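Local coordinates for beta-mannosidase (Hypocrea lixii, PDB 4UOJ), which probably hydrolyses beta-linked mannose from the non-reducing ends of mannosides and oligosaccharides, as a family 2 glycoside hydrolase, at residues E171-P176 with P507-Q512; V272-A277 with Q322-T327; K874-A879 with K911-F916. All coordinates share one frame; numbering follows the deposited sequence.

Contact 1 of 3, residues E171-P176 with P507-Q512; sequences EVQHWP and PYVLGQ. With MAN (alpha-D-mannopyranose), chain C; NAG (2-acetamido-2-deoxy-beta-D-glucopyranose), chain P; MAN (alpha-D-mannopyranose), chain B; NAG (2-acetamido-2-deoxy-beta-D-glucopyranose), chain D.
Gln173 and Gln512 come at each other from opposite directions, and each side-chain amide gives an N-H to the oxygen of the other. Gln173 NE2 sits 2.8 Å from Gln512 OE1, and Gln512 NE2 answers at 2.9 Å from Gln173 OE1. Each donor finds its acceptor in its own amide plane, but the planes are 37° apart, which makes the paired bonds twisted. With CG opposite the backbone N (chi1 -170°) and the rest extended, Gln173 carries its amide straight across the gap. Its CG lies 3.7 Å above one face of the Trp175 indole, toward the rim. A water in the plane of that ring accepts from Trp175 NE1 at 2.8 Å and donates to Gln512 OE1 at 3.0 Å, so this oxygen is gripped twice. Val509 CG2 completes this close-packed part, 4.0 Å from Trp175 CD1.

The loop 171-176, from the galactose-binding-like domain, thus meets helix 506-528 of the central barrel domain that family 2 enzymes share. With a leucine in place of Gln512, both amide-to-amide hydrogen bonds would go, and the Gln173 amide would probably turn more freely while the water lost an acceptor.

The looser side is exposed Tyr508, which meets Gln173 NE2 with its ring edge, in plane. Beyond it mannoses cover the helix: that of chain C lays C6 over one face of the Tyr508 ring and donates its O6 to Tyr508 O at 2.8 Å. That of chain B donates its O6 likewise, one helical turn on, to Gly511 O at 2.8 Å.

Contact 2 of 3, residues V272-A277 with Q322-T327; sequences VIITDA and QLYNIT. With NAG (2-acetamido-2-deoxy-beta-D-glucopyranose), chain S.
The Tyr324 ring meets the neighbouring strand with its edge: Thr275 O lies near the ring plane, 3.5 Å from Tyr324 CD1. The amide end of Gln322 sits over one face, toward the rim, and Ile274 CG2 and Asp276 CA approach obliquely. Outside the pair, Phe348 sets its ring at about 90° to this one, and Lys311 N is hydrogen-bonded to Tyr324 OH.

These are the two middle strands of a four-stranded antiparallel sheet in the immunoglobulin-like domain of the family 2 fold. Four backbone bonds join them as two hydrogen-bonded pairs, Ile273 with Thr327 and Thr275 with Asn325; the shortest runs from Asn325 N to Thr275 O, 2.8 Å. A fifth, from Ala277 N to Leu323 O at 3.1 Å, continues the pairing past the strand end, though its donor stands above the carbonyl plane.

On the buried face, Ile274 and Ile326 lie side by side and point the same way, CG1 to CG1 at 3.8 Å. Ile326 holds its CG1 opposite the backbone N (chi1 180°), which brings CD1 within 3.9 Å of Val272 CG1. Val303 and Ile305 of strand 298-305, in the domain's other sheet, pack on Val272 and Ile274.

The reverse face carries Thr275, Asn325 and Thr327. Thr275 turns its methyl to the asparagine, CG2 3.9 Å from Asn325 CB, while its OG1 bonds to the backbone of Ser280 and Ser282. Asn325 begins an Asn-Ile-Thr glycosylation sequon, and its ND2 is bonded covalently to C1 of the N-acetylglucosamine, 1.4 Å away.

Contact 3 of 3, residues K874-A879 with K911-F916; sequences KFTVEA and KKEVGF. With CD (cadmium ion), chain E.
In the Ig-fold domain near the C-terminus, strands 874-879 and 911-921 run antiparallel as the middle pair of a four-stranded sheet, and Phe875 faces Val914 as Val877 faces Lys912. Both are hydrogen-bonded pairs. Val914 N donates to Phe875 O at 2.8 Å in the carbonyl plane, and so does Val877 N to Lys912 O, also at 2.8 Å. The Phe875 ring turns its edge to Val914 O, which lies in plane 3.6 Å from CD2.

Phe875, Val877 and Val914 point into the domain, where Val877 CG2 comes 4.3 Å from Val914 CG2 and Leu889 of strand 884-890 touches both valines. This is the hydrophobic filling of an Ig-like sandwich. Lys912 starts on the same face but leads away, to a salt bridge with Asp901 and a cation-pi contact with Phe904.

The other face is charged and more open. Glu913 clasps a cadmium ion unevenly, OE1 at 2.2 Å and OE2 at 2.7 Å. Lys874, kinked near its base and again at its end, crosses the glutamate at about a right angle; a water takes a bond from Lys874 NZ at 2.9 Å and gives one to Glu913 O at 3.1 Å.

Overall arrangement
Contact 1 joins the galactose-binding-like domain to the central barrel domain across 330 intervening residues, and contact 2, within the Ig-like domain, is nested inside that chain loop. Contact 3 follows both along the chain. Contacts 1 and 3 lie on opposite sides of the chain's centre, about 60 Å between centres; contact 2 is about 47 Å from contact 1 and 44 Å from contact 3, and even the nearest atoms of contacts 2 and 3 are about 26 Å apart. Sugars are hydrogen-bonded to the helix backbone in contact 1 and covalently attached to Asn325 in contact 2. Besides the ion of contact 3, another cadmium lies about 8 Å from the Asn325 side chain.

Contact 1 of 3, residues E171-P176 with P507-Q512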
loop_
_atom_site.group_PDB
_atom_site.type_symbol
_atom_site.label_atom_id
_atom_site.label_comp_id
_atom_site.label_asym_id
_atom_site.label_seq_id
_atom_site.Cartn_x
_atom_site.Cartn_y
_atom_site.Cartn_z
ATOM N N GLU A 171 -5.410 33.567 -16.230
ATOM C CA GLU A 171 -6.715 33.410 -15.628
ATOM C C GLU A 171 -6.860 32.293 -14.572
ATOM O O GLU A 171 -7.770 32.347 -13.788
ATOM C CB GLU A 171 -7.797 33.342 -16.709
ATOM C CG GLU A 171 -8.005 34.641 -17.523
ATOM C CD GLU A 171 -9.336 35.357 -17.243
ATOM O OE1 GLU A 171 -9.496 35.995 -16.173
ATOM O OE2 GLU A 171 -10.234 35.307 -18.112
ATOM N N VAL A 172 -6.005 31.271 -14.582
ATOM C CA VAL A 172 -5.965 30.214 -13.545
ATOM C C VAL A 172 -5.145 30.538 -12.307
ATOM O O VAL A 172 -4.392 31.476 -12.293
ATOM C CB VAL A 172 -5.526 28.831 -14.094
ATOM C CG1 VAL A 172 -6.409 28.408 -15.232
ATOM C CG2 VAL A 172 -4.076 28.799 -14.505
ATOM N N GLN A 173 -5.327 29.735 -11.273
ATOM C CA GLN A 173 -4.603 29.875 -10.015
ATOM C C GLN A 173 -3.127 29.490 -10.141
ATOM O O GLN A 173 -2.782 28.565 -10.867
ATOM C CB GLN A 173 -5.269 29.012 -8.924
ATOM C CG GLN A 173 -4.733 29.269 -7.518
ATOM C CD GLN A 173 -5.508 28.589 -6.411
ATOM O OE1 GLN A 173 -6.503 27.880 -6.634
ATOM N NE2 GLN A 173 -5.049 28.808 -5.182
ATOM N N HIS A 174 -2.268 30.208 -9.413
ATOM C CA HIS A 174 -0.839 29.939 -9.340
ATOM C C HIS A 174 -0.401 29.913 -7.886
ATOM O O HIS A 174 -0.969 30.615 -7.051
ATOM C CB HIS A 174 -0.047 30.946 -10.177
ATOM C CG HIS A 174 -0.288 30.781 -11.647
ATOM N ND1 HIS A 174 -1.288 31.463 -12.304
ATOM C CD2 HIS A 174 0.307 29.959 -12.542
ATOM C CE1 HIS A 174 -1.264 31.066 -13.563
ATOM N NE2 HIS A 174 -0.322 30.154 -13.746
ATOM N N TRP A 175 0.562 29.048 -7.573
ATOM C CA TRP A 175 1.066 28.861 -6.213
ATOM C C TRP A 175 2.562 29.155 -6.181
ATOM O O TRP A 175 3.209 29.047 -7.220
ATOM C CB TRP A 175 0.830 27.408 -5.763
ATOM C CG TRP A 175 -0.598 26.990 -5.661
ATOM C CD1 TRP A 175 -1.336 26.890 -4.523
ATOM C CD2 TRP A 175 -1.430 26.517 -6.724
ATOM N NE1 TRP A 175 -2.586 26.398 -4.809
ATOM C CE2 TRP A 175 -2.671 26.164 -6.157
ATOM C CE3 TRP A 175 -1.256 26.376 -8.101
ATOM C CZ2 TRP A 175 -3.736 25.705 -6.923
ATOM C CZ3 TRP A 175 -2.308 25.915 -8.860
ATOM C CH2 TRP A 175 -3.537 25.593 -8.272
ATOM N N PRO A 176 3.149 29.458 -4.994
ATOM C CA PRO A 176 4.608 29.626 -4.942
ATOM C C PRO A 176 5.380 28.379 -5.423
ATOM O O PRO A 176 4.850 27.253 -5.365
ATOM C CB PRO A 176 4.886 29.909 -3.455
ATOM C CG PRO A 176 3.587 30.365 -2.902
ATOM C CD PRO A 176 2.546 29.609 -3.655
ATOM N N PRO A 507 -4.393 32.102 4.140
ATOM C CA PRO A 507 -5.739 31.791 4.606
ATOM C C PRO A 507 -6.678 31.379 3.488
ATOM O O PRO A 507 -7.569 30.584 3.684
ATOM C CB PRO A 507 -6.180 33.087 5.272
ATOM C CG PRO A 507 -4.936 33.679 5.766
ATOM C CD PRO A 507 -4.031 33.487 4.613
ATOM N N TYR A 508 -6.501 31.972 2.327
ATOM C CA TYR A 508 -7.273 31.641 1.130
ATOM C C TYR A 508 -7.038 30.193 0.756
ATOM O O TYR A 508 -7.980 29.443 0.554
ATOM C CB TYR A 508 -6.909 32.575 -0.049
ATOM C CG TYR A 508 -7.616 32.238 -1.350
ATOM C CD1 TYR A 508 -8.898 32.694 -1.606
ATOM C CD2 TYR A 508 -7.001 31.464 -2.314
ATOM C CE1 TYR A 508 -9.556 32.374 -2.785
ATOM C CE2 TYR A 508 -7.641 31.156 -3.510
ATOM C CZ TYR A 508 -8.925 31.597 -3.731
ATOM O OH TYR A 508 -9.569 31.273 -4.900
ATOM N N VAL A 509 -5.766 29.817 0.670
ATOM C CA VAL A 509 -5.291 28.472 0.298
ATOM C C VAL A 509 -5.753 27.408 1.319
ATOM O O VAL A 509 -6.147 26.321 0.911
ATOM C CB VAL A 509 -3.757 28.525 0.011
ATOM C CG1 VAL A 509 -2.959 27.531 0.838
ATOM C CG2 VAL A 509 -3.475 28.387 -1.470
ATOM N N LEU A 510 -5.767 27.768 2.631
ATOM C CA LEU A 510 -6.264 26.922 3.715
ATOM C C LEU A 510 -7.773 26.750 3.583
ATOM O O LEU A 510 -8.304 25.658 3.818
ATOM C CB LEU A 510 -5.898 27.513 5.085
ATOM C CG LEU A 510 -6.273 26.685 6.319
ATOM C CD1 LEU A 510 -5.473 25.382 6.409
ATOM C CD2 LEU A 510 -6.064 27.485 7.580
ATOM N N GLY A 511 -8.440 27.827 3.172
ATOM C CA GLY A 511 -9.870 27.835 2.926
ATOM C C GLY A 511 -10.284 26.905 1.804
ATOM O O GLY A 511 -11.334 26.258 1.889
ATOM N N GLN A 512 -9.455 26.835 0.753
ATOM C CA GLN A 512 -9.691 25.959 -0.398
ATOM C C GLN A 512 -9.530 24.490 0.022
ATOM O O GLN A 512 -10.281 23.629 -0.433
ATOM C CB GLN A 512 -8.710 26.273 -1.525
ATOM C CG GLN A 512 -8.910 27.605 -2.211
ATOM C CD GLN A 512 -7.974 27.751 -3.382
ATOM O OE1 GLN A 512 -6.752 27.727 -3.226
ATOM N NE2 GLN A 512 -8.533 27.966 -4.569
HETATM C C1 MAN C . -14.649 30.905 0.281
HETATM C C2 MAN C . -15.449 30.234 -0.845
HETATM C C3 MAN C . -14.853 28.864 -1.179
HETATM C C4 MAN C . -13.346 28.956 -1.447
HETATM C C5 MAN C . -12.652 29.685 -0.290
HETATM C C6 MAN C . -11.189 29.949 -0.540
HETATM O O2 MAN C . -15.453 31.086 -1.992
HETATM O O3 MAN C . -15.526 28.279 -2.289
HETATM O O4 MAN C . -12.807 27.649 -1.565
HETATM O O5 MAN C . -13.270 30.964 -0.039
HETATM O O6 MAN C . -10.580 30.521 0.613
HETATM C C1 NAG P . 3.042 28.473 -15.019
HETATM C C2 NAG P . 4.495 28.270 -15.420
HETATM C C3 NAG P . 5.357 29.459 -14.997
HETATM C C4 NAG P . 4.760 30.780 -15.494
HETATM C C5 NAG P . 3.303 30.896 -15.042
HETATM C C6 NAG P . 2.597 32.138 -15.587
HETATM C C7 NAG P . 5.520 26.030 -15.486
HETATM C C8 NAG P . 6.244 25.017 -14.643
HETATM N N2 NAG P . 5.026 27.076 -14.794
HETATM O O3 NAG P . 6.659 29.289 -15.541
HETATM O O4 NAG P . 5.537 31.877 -15.003
HETATM O O5 NAG P . 2.562 29.743 -15.498
HETATM O O6 NAG P . 2.246 31.964 -16.958
HETATM O O7 NAG P . 5.402 25.889 -16.720
HETATM C C1 MAN B . -13.191 30.553 3.198
HETATM C C2 MAN B . -14.615 30.844 2.695
HETATM C C3 MAN B . -15.615 30.313 3.722
HETATM C C4 MAN B . -15.380 28.810 3.961
HETATM C C5 MAN B . -13.927 28.574 4.398
HETATM C C6 MAN B . -13.579 27.094 4.459
HETATM O O2 MAN B . -14.844 30.157 1.466
HETATM O O3 MAN B . -16.939 30.547 3.270
HETATM O O4 MAN B . -16.298 28.282 4.916
HETATM O O5 MAN B . -13.021 29.153 3.462
HETATM O O6 MAN B . -13.771 26.413 3.213
HETATM C C1 NAG D . -9.331 28.083 10.905
HETATM C C2 NAG D . -10.647 27.972 10.148
HETATM C C3 NAG D . -10.365 28.268 8.683
HETATM C C4 NAG D . -9.709 29.630 8.494
HETATM C C5 NAG D . -8.468 29.702 9.370
HETATM C C6 NAG D . -7.771 31.049 9.362
HETATM C C7 NAG D . -12.379 26.348 10.848
HETATM C C8 NAG D . -12.845 24.926 10.736
HETATM N N2 NAG D . -11.197 26.625 10.271
HETATM O O3 NAG D . -11.558 28.164 7.922
HETATM O O4 NAG D . -9.280 29.725 7.141
HETATM O O5 NAG D . -8.803 29.381 10.726
HETATM O O6 NAG D . -8.614 32.037 9.953
HETATM O O7 NAG D . -13.057 27.196 11.445
HETATM O O HOH W 1 -4.689 25.487 -3.154
#

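Contact 2 of 3, residues V272-A277 with Q322-T327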
loop_
_atom_site.group_PDB
_atom_site.type_symbol
_atom_site.label_atom_id
_atom_site.label_comp_id
_atom_site.label_asym_id
_atom_site.label_seq_id
_atom_site.Cartn_x
_atom_site.Cartn_y
_atom_site.Cartn_z
ATOM N N VAL A 272 -33.241 -8.997 -2.218
ATOM C CA VAL A 272 -31.867 -9.514 -2.052
ATOM C C VAL A 272 -31.829 -10.983 -1.643
ATOM O O VAL A 272 -32.740 -11.477 -0.984
ATOM C CB VAL A 272 -30.971 -8.680 -1.083
ATOM C CG1 VAL A 272 -30.644 -7.321 -1.669
ATOM C CG2 VAL A 272 -31.586 -8.552 0.304
ATOM N N ILE A 273 -30.741 -11.659 -2.017
ATOM C CA ILE A 273 -30.387 -13.002 -1.556
ATOM C C ILE A 273 -28.963 -12.863 -1.034
ATOM O O ILE A 273 -28.061 -12.540 -1.795
ATOM C CB ILE A 273 -30.522 -14.120 -2.627
ATOM C CG1 ILE A 273 -31.976 -14.245 -3.128
ATOM C CG2 ILE A 273 -30.044 -15.464 -2.067
ATOM C CD1 ILE A 273 -32.137 -14.983 -4.464
ATOM N N ILE A 274 -28.784 -13.032 0.273
ATOM C CA ILE A 274 -27.471 -12.988 0.918
ATOM C C ILE A 274 -27.103 -14.423 1.297
ATOM O O ILE A 274 -27.708 -15.026 2.181
ATOM C CB ILE A 274 -27.390 -11.992 2.106
ATOM C CG1 ILE A 274 -27.871 -10.586 1.677
ATOM C CG2 ILE A 274 -25.958 -11.934 2.648
ATOM C CD1 ILE A 274 -28.000 -9.539 2.784
ATOM N N THR A 275 -26.150 -14.982 0.561
ATOM C CA THR A 275 -25.661 -16.333 0.755
ATOM C C THR A 275 -24.203 -16.311 1.241
ATOM O O THR A 275 -23.500 -15.332 1.030
ATOM C CB THR A 275 -25.875 -17.165 -0.535
ATOM O OG1 THR A 275 -25.409 -18.486 -0.311
ATOM C CG2 THR A 275 -25.151 -16.606 -1.762
ATOM N N ASP A 276 -23.756 -17.379 1.912
ATOM C CA ASP A 276 -22.364 -17.532 2.363
ATOM C C ASP A 276 -21.457 -17.604 1.124
ATOM O O ASP A 276 -21.770 -18.329 0.177
ATOM C CB ASP A 276 -22.227 -18.806 3.227
ATOM C CG ASP A 276 -20.947 -18.893 4.071
ATOM O OD1 ASP A 276 -19.845 -18.795 3.508
ATOM O OD2 ASP A 276 -21.045 -19.147 5.289
ATOM N N ALA A 277 -20.360 -16.820 1.115
ATOM C CA ALA A 277 -19.413 -16.782 -0.012
ATOM C C ALA A 277 -18.728 -18.129 -0.265
ATOM O O ALA A 277 -18.349 -18.420 -1.403
ATOM C CB ALA A 277 -18.381 -15.693 0.193
ATOM N N GLN A 322 -14.888 -14.006 7.137
ATOM C CA GLN A 322 -16.214 -14.377 6.705
ATOM C C GLN A 322 -16.759 -13.367 5.695
ATOM O O GLN A 322 -16.862 -12.174 5.978
ATOM C CB GLN A 322 -17.164 -14.538 7.912
ATOM C CG GLN A 322 -18.579 -15.012 7.552
ATOM C CD GLN A 322 -18.648 -16.432 7.024
ATOM O OE1 GLN A 322 -19.026 -16.666 5.879
ATOM N NE2 GLN A 322 -18.307 -17.398 7.860
ATOM N N LEU A 323 -17.094 -13.889 4.515
ATOM C CA LEU A 323 -17.642 -13.102 3.427
ATOM C C LEU A 323 -18.975 -13.681 2.977
ATOM O O LEU A 323 -19.278 -14.839 3.248
ATOM C CB LEU A 323 -16.638 -12.966 2.250
ATOM C CG LEU A 323 -15.358 -12.147 2.532
ATOM C CD1 LEU A 323 -14.328 -12.379 1.450
ATOM C CD2 LEU A 323 -15.631 -10.663 2.696
ATOM N N TYR A 324 -19.785 -12.834 2.339
ATOM C CA TYR A 324 -21.116 -13.192 1.856
ATOM C C TYR A 324 -21.310 -12.642 0.465
ATOM O O TYR A 324 -20.797 -11.578 0.147
ATOM C CB TYR A 324 -22.211 -12.644 2.786
ATOM C CG TYR A 324 -22.290 -13.314 4.141
ATOM C CD1 TYR A 324 -23.109 -14.422 4.348
ATOM C CD2 TYR A 324 -21.572 -12.825 5.225
ATOM C CE1 TYR A 324 -23.186 -15.036 5.594
ATOM C CE2 TYR A 324 -21.652 -13.423 6.479
ATOM C CZ TYR A 324 -22.455 -14.530 6.660
ATOM O OH TYR A 324 -22.535 -15.119 7.898
ATOM N N ASN A 325 -22.050 -13.378 -0.356
ATOM C CA ASN A 325 -22.395 -12.939 -1.704
ATOM C C ASN A 325 -23.804 -12.380 -1.719
ATOM O O ASN A 325 -24.771 -13.111 -1.516
ATOM C CB ASN A 325 -22.268 -14.086 -2.713
ATOM C CG ASN A 325 -20.855 -14.247 -3.244
ATOM O OD1 ASN A 325 -19.886 -13.835 -2.618
ATOM N ND2 ASN A 325 -20.736 -14.861 -4.401
ATOM N N ILE A 326 -23.921 -11.084 -1.977
ATOM C CA ILE A 326 -25.220 -10.402 -2.030
ATOM C C ILE A 326 -25.623 -10.152 -3.481
ATOM O O ILE A 326 -24.856 -9.579 -4.250
ATOM C CB ILE A 326 -25.293 -9.124 -1.145
ATOM C CG1 ILE A 326 -26.679 -8.452 -1.247
ATOM C CG2 ILE A 326 -24.169 -8.137 -1.475
ATOM C CD1 ILE A 326 -26.984 -7.358 -0.236
ATOM N N THR A 327 -26.821 -10.608 -3.849
ATOM C CA THR A 327 -27.354 -10.421 -5.187
ATOM C C THR A 327 -28.604 -9.582 -5.043
ATOM O O THR A 327 -29.554 -10.010 -4.395
ATOM C CB THR A 327 -27.568 -11.774 -5.897
ATOM O OG1 THR A 327 -26.354 -12.530 -5.839
ATOM C CG2 THR A 327 -27.977 -11.610 -7.363
HETATM C C1 NAG S . -19.471 -15.285 -4.786
HETATM C C2 NAG S . -19.275 -16.581 -5.560
HETATM C C3 NAG S . -17.868 -16.646 -6.128
HETATM C C4 NAG S . -17.532 -15.369 -6.895
HETATM C C5 NAG S . -17.807 -14.137 -6.049
HETATM C C6 NAG S . -17.544 -12.866 -6.867
HETATM C C7 NAG S . -20.694 -18.246 -4.521
HETATM C C8 NAG S . -20.779 -19.441 -3.612
HETATM N N2 NAG S . -19.469 -17.717 -4.674
HETATM O O3 NAG S . -17.794 -17.794 -6.996
HETATM O O4 NAG S . -16.146 -15.394 -7.265
HETATM O O5 NAG S . -19.177 -14.165 -5.633
HETATM O O6 NAG S . -17.800 -11.727 -6.033
HETATM O O7 NAG S . -21.701 -17.772 -5.076
#

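Contact 3 of 3, residues K874-A879 with K911-F916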
loop_
_atom_site.group_PDB
_atom_site.type_symbol
_atom_site.label_atom_id
_atom_site.label_comp_id
_atom_site.label_asym_id
_atom_site.label_seq_id
_atom_site.Cartn_x
_atom_site.Cartn_y
_atom_site.Cartn_z
ATOM N N LYS A 874 13.357 -28.538 2.619
ATOM C CA LYS A 874 14.058 -27.714 3.586
ATOM C C LYS A 874 15.548 -27.628 3.263
ATOM O O LYS A 874 16.177 -28.621 2.907
ATOM C CB LYS A 874 13.909 -28.287 5.023
ATOM C CG LYS A 874 12.510 -28.333 5.599
ATOM C CD LYS A 874 11.975 -26.953 5.930
ATOM C CE LYS A 874 10.661 -26.995 6.691
ATOM N NZ LYS A 874 10.926 -27.163 8.136
ATOM N N PHE A 875 16.099 -26.427 3.444
ATOM C CA PHE A 875 17.523 -26.163 3.336
ATOM C C PHE A 875 18.050 -26.303 4.763
ATOM O O PHE A 875 17.389 -25.855 5.701
ATOM C CB PHE A 875 17.798 -24.729 2.819
ATOM C CG PHE A 875 17.530 -24.505 1.354
ATOM C CD1 PHE A 875 18.512 -24.757 0.414
ATOM C CD2 PHE A 875 16.307 -24.029 0.918
ATOM C CE1 PHE A 875 18.261 -24.575 -0.949
ATOM C CE2 PHE A 875 16.056 -23.832 -0.439
ATOM C CZ PHE A 875 17.029 -24.121 -1.368
ATOM N N THR A 876 19.194 -26.963 4.942
ATOM C CA THR A 876 19.820 -27.059 6.253
ATOM C C THR A 876 21.048 -26.159 6.235
ATOM O O THR A 876 21.894 -26.268 5.346
ATOM C CB THR A 876 20.101 -28.509 6.665
ATOM O OG1 THR A 876 18.862 -29.226 6.725
ATOM C CG2 THR A 876 20.795 -28.589 8.023
ATOM N N VAL A 877 21.087 -25.228 7.188
ATOM C CA VAL A 877 22.173 -24.270 7.323
ATOM C C VAL A 877 22.867 -24.559 8.645
ATOM O O VAL A 877 22.238 -24.543 9.697
ATOM C CB VAL A 877 21.717 -22.785 7.244
ATOM C CG1 VAL A 877 22.920 -21.877 7.026
ATOM C CG2 VAL A 877 20.684 -22.574 6.145
ATOM N N GLU A 878 24.165 -24.805 8.576
ATOM C CA GLU A 878 24.967 -25.032 9.755
ATOM C C GLU A 878 26.254 -24.225 9.736
ATOM O O GLU A 878 26.999 -24.277 8.770
ATOM C CB GLU A 878 25.281 -26.529 9.918
ATOM C CG GLU A 878 25.919 -26.894 11.252
ATOM C CD GLU A 878 26.388 -28.335 11.379
ATOM O OE1 GLU A 878 26.324 -29.089 10.376
ATOM O OE2 GLU A 878 26.830 -28.694 12.496
ATOM N N ALA A 879 26.493 -23.537 10.839
ATOM C CA ALA A 879 27.745 -22.887 11.140
ATOM C C ALA A 879 28.653 -23.864 11.853
ATOM O O ALA A 879 28.335 -24.418 12.856
ATOM C CB ALA A 879 27.490 -21.678 12.002
ATOM N N LYS A 911 21.730 -26.854 13.924
ATOM C CA LYS A 911 21.317 -27.128 12.551
ATOM C C LYS A 911 19.976 -26.447 12.370
ATOM O O LYS A 911 19.012 -26.757 13.069
ATOM C CB LYS A 911 21.277 -28.643 12.233
ATOM C CG LYS A 911 22.663 -29.241 11.978
ATOM C CD LYS A 911 22.613 -30.663 11.463
ATOM C CE LYS A 911 23.972 -31.322 11.574
ATOM N NZ LYS A 911 23.911 -32.794 11.399
ATOM N N LYS A 912 19.959 -25.465 11.473
ATOM C CA LYS A 912 18.816 -24.630 11.169
ATOM C C LYS A 912 18.178 -25.105 9.869
ATOM O O LYS A 912 18.849 -25.214 8.857
ATOM C CB LYS A 912 19.287 -23.164 11.070
ATOM C CG LYS A 912 18.274 -22.146 10.563
ATOM C CD LYS A 912 17.524 -21.460 11.689
ATOM C CE LYS A 912 16.677 -20.315 11.174
ATOM N NZ LYS A 912 15.655 -19.910 12.170
ATOM N N GLU A 913 16.881 -25.398 9.920
ATOM C CA GLU A 913 16.082 -25.806 8.772
ATOM C C GLU A 913 15.335 -24.572 8.231
ATOM O O GLU A 913 14.652 -23.875 8.979
ATOM C CB GLU A 913 15.090 -26.886 9.178
ATOM C CG GLU A 913 15.687 -28.272 9.225
ATOM C CD GLU A 913 14.771 -29.345 9.746
ATOM O OE1 GLU A 913 13.543 -29.180 9.642
ATOM O OE2 GLU A 913 15.292 -30.350 10.263
ATOM N N VAL A 914 15.514 -24.269 6.940
ATOM C CA VAL A 914 14.865 -23.120 6.303
ATOM C C VAL A 914 14.091 -23.579 5.062
ATOM O O VAL A 914 14.673 -24.074 4.092
ATOM C CB VAL A 914 15.864 -21.975 5.962
ATOM C CG1 VAL A 914 15.146 -20.803 5.336
ATOM C CG2 VAL A 914 16.649 -21.514 7.188
ATOM N N GLY A 915 12.780 -23.423 5.113
ATOM C CA GLY A 915 11.890 -23.726 3.989
ATOM C C GLY A 915 11.759 -22.544 3.043
ATOM O O GLY A 915 12.174 -21.424 3.372
ATOM N N PHE A 916 11.178 -22.787 1.862
ATOM C CA PHE A 916 10.972 -21.756 0.855
ATOM C C PHE A 916 9.554 -21.840 0.289
ATOM O O PHE A 916 9.129 -22.902 -0.131
ATOM C CB PHE A 916 12.019 -21.902 -0.261
ATOM C CG PHE A 916 12.081 -20.770 -1.270
ATOM C CD1 PHE A 916 12.857 -19.639 -1.030
ATOM C CD2 PHE A 916 11.407 -20.855 -2.479
ATOM C CE1 PHE A 916 12.940 -18.611 -1.967
ATOM C CE2 PHE A 916 11.495 -19.830 -3.434
ATOM C CZ PHE A 916 12.261 -18.714 -3.169
HETATM CD CD CD E . 13.103 -31.311 9.106
HETATM O O HOH W 2 11.658 -24.441 8.726
#